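Local coordinates for desulfoferrodoxin (rbo) (Treponema pallidum subsp. pallidum str. Nichols, PDB 1Y07), which probably reduces superoxide to hydrogen peroxide at a mononuclear iron centre, as a class III superoxide reductase, at residues V81-R86 and V102-T107. Numbering follows the deposited sequence.
Sequences VCLKTR and VTFALT
The ring of Phe-104 rises from strand 101-105 and stands end-on against strand 78-85, between Val-81 and Leu-83. CB of Leu-83 lies over the middle of one ring face, 4.2 Å from the ring centroid and only 4° off its normal, a CH-pi contact. Leu-83 runs past the ring in the opposite sense: with CG anti to the backbone N (chi1 -158°), its CD2 reaches the root of the phenylalanine and meets Phe-104 CB at 3.7 Å. Phe-104 carries its CG anti to its own carbonyl carbon, which sends the far end of the ring to the backbone of Val-81, whose O lies in the ring plane at the edge, 3.5 Å from CZ. Beside it, Val-81 CG1 touches CE1 of Phe-104 at 3.6 Å. The two strands belong to different sheets of the desulfoferrodoxin domain, an immunoglobulin-like beta sandwich; over residues 81-85 and 102-105 they run in roughly the same direction, at 30°, with no hydrogen bond between these segments, so side-chain packing joins them. Val-63 of strand 60-65 adds to this interior, touching both Val-81 and Phe-104, while Val-112 and Ala-115 pack on Leu-83. At one end of the contact, Val-102 CG1 slides alongside Val-81 and comes within 3.8 Å of its CB. Toward the other, the CD1 methyl of Leu-106 meets Leu-83 CD2 at 4.0 Å, while the other methyl of Leu-106, CD2, meets Thr-85 CG2 tip to tip at 3.9 Å. OG1 of Thr-85 is hydrogen-bonded to Asp-110 OD2, leaving the methyl for Leu-106.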
loop_
_atom_site.group_PDB
_atom_site.type_symbol
_atom_site.label_atom_id
_atom_site.label_comp_id
_atom_site.label_asym_id
_atom_site.label_seq_id
_atom_site.Cartn_x
_atom_site.Cartn_y
_atom_site.Cartn_z
ATOM N N VAL B 81 3.457 -2.101 9.710
ATOM C CA VAL B 81 3.883 -0.721 9.627
ATOM C C VAL B 81 3.627 -0.290 8.184
ATOM O O VAL B 81 3.928 -1.050 7.239
ATOM C CB VAL B 81 5.401 -0.548 9.963
ATOM C CG1 VAL B 81 5.878 0.858 9.657
ATOM C CG2 VAL B 81 5.651 -0.949 11.425
ATOM N N CYS B 82 3.067 0.889 8.036
ATOM C CA CYS B 82 2.797 1.517 6.736
ATOM C C CYS B 82 3.649 2.793 6.647
ATOM O O CYS B 82 3.747 3.541 7.612
ATOM C CB CYS B 82 1.310 1.825 6.622
ATOM S SG CYS B 82 0.822 2.767 5.179
ATOM N N LEU B 83 4.247 3.041 5.499
ATOM C CA LEU B 83 5.047 4.210 5.245
ATOM C C LEU B 83 4.439 4.981 4.130
ATOM O O LEU B 83 4.151 4.422 3.066
ATOM C CB LEU B 83 6.450 3.773 4.835
ATOM C CG LEU B 83 7.570 4.777 5.010
ATOM C CD1 LEU B 83 7.779 5.145 6.407
ATOM C CD2 LEU B 83 8.830 4.226 4.320
ATOM N N LYS B 84 4.168 6.253 4.379
ATOM C CA LYS B 84 3.801 7.131 3.308
ATOM C C LYS B 84 5.063 7.909 2.922
ATOM O O LYS B 84 5.745 8.411 3.797
ATOM C CB LYS B 84 2.709 8.131 3.735
ATOM C CG LYS B 84 2.509 9.163 2.621
ATOM C CD LYS B 84 1.300 10.030 2.801
ATOM C CE LYS B 84 1.446 11.046 3.849
ATOM N NZ LYS B 84 0.218 11.892 3.867
ATOM N N THR B 85 5.367 7.966 1.637
ATOM C CA THR B 85 6.482 8.715 1.093
ATOM C C THR B 85 5.933 9.701 0.077
ATOM O O THR B 85 4.734 9.697 -0.255
ATOM C CB THR B 85 7.537 7.807 0.436
ATOM O OG1 THR B 85 7.013 7.207 -0.753
ATOM C CG2 THR B 85 7.907 6.603 1.334
ATOM N N ARG B 86 6.824 10.553 -0.426
ATOM C CA ARG B 86 6.446 11.544 -1.427
ATOM C C ARG B 86 5.875 10.899 -2.673
ATOM O O ARG B 86 4.893 11.406 -3.249
ATOM C CB ARG B 86 7.632 12.473 -1.758
ATOM C CG ARG B 86 7.860 13.558 -0.646
ATOM C CD ARG B 86 8.561 14.860 -1.108
ATOM N NE ARG B 86 7.621 15.990 -1.141
ATOM C CZ ARG B 86 7.943 17.259 -1.453
ATOM N NH1 ARG B 86 9.208 17.605 -1.756
ATOM N NH2 ARG B 86 6.992 18.210 -1.446
ATOM N N VAL B 102 10.858 -2.753 11.309
ATOM C CA VAL B 102 10.938 -3.181 9.905
ATOM C C VAL B 102 11.583 -2.079 9.079
ATOM O O VAL B 102 11.556 -0.936 9.461
ATOM C CB VAL B 102 9.524 -3.545 9.385
ATOM C CG1 VAL B 102 8.703 -2.284 9.132
ATOM C CG2 VAL B 102 9.596 -4.528 8.196
ATOM N N THR B 103 12.191 -2.433 7.972
ATOM C CA THR B 103 12.848 -1.485 7.140
ATOM C C THR B 103 12.190 -1.490 5.751
ATOM O O THR B 103 11.761 -2.533 5.242
ATOM C CB THR B 103 14.274 -1.880 6.983
ATOM O OG1 THR B 103 14.867 -1.893 8.300
ATOM C CG2 THR B 103 15.090 -0.828 6.135
ATOM N N PHE B 104 12.118 -0.316 5.167
ATOM C CA PHE B 104 11.615 -0.108 3.836
ATOM C C PHE B 104 12.750 0.472 3.014
ATOM O O PHE B 104 13.591 1.174 3.564
ATOM C CB PHE B 104 10.517 0.920 3.898
ATOM C CG PHE B 104 9.338 0.481 4.732
ATOM C CD1 PHE B 104 9.271 0.803 6.076
ATOM C CD2 PHE B 104 8.304 -0.216 4.170
ATOM C CE1 PHE B 104 8.184 0.408 6.880
ATOM C CE2 PHE B 104 7.195 -0.591 4.973
ATOM C CZ PHE B 104 7.167 -0.293 6.314
ATOM N N ALA B 105 12.736 0.242 1.708
ATOM C CA ALA B 105 13.647 0.880 0.769
ATOM C C ALA B 105 12.961 1.861 -0.160
ATOM O O ALA B 105 11.790 1.600 -0.586
ATOM C CB ALA B 105 14.332 -0.216 -0.040
ATOM N N LEU B 106 13.636 2.975 -0.471
ATOM C CA LEU B 106 13.146 4.051 -1.309
ATOM C C LEU B 106 14.025 4.176 -2.532
ATOM O O LEU B 106 15.220 3.872 -2.483
ATOM C CB LEU B 106 13.086 5.381 -0.478
ATOM C CG LEU B 106 11.813 5.607 0.383
ATOM C CD1 LEU B 106 11.587 4.496 1.440
ATOM C CD2 LEU B 106 11.814 7.010 1.040
ATOM N N THR B 107 13.456 4.631 -3.628
ATOM C CA THR B 107 14.210 5.045 -4.775
ATOM C C THR B 107 14.857 6.423 -4.469
ATOM O O THR B 107 14.468 7.153 -3.552
ATOM C CB THR B 107 13.395 5.101 -6.019
ATOM O OG1 THR B 107 12.186 5.849 -5.787
ATOM C CG2 THR B 107 12.896 3.687 -6.388
#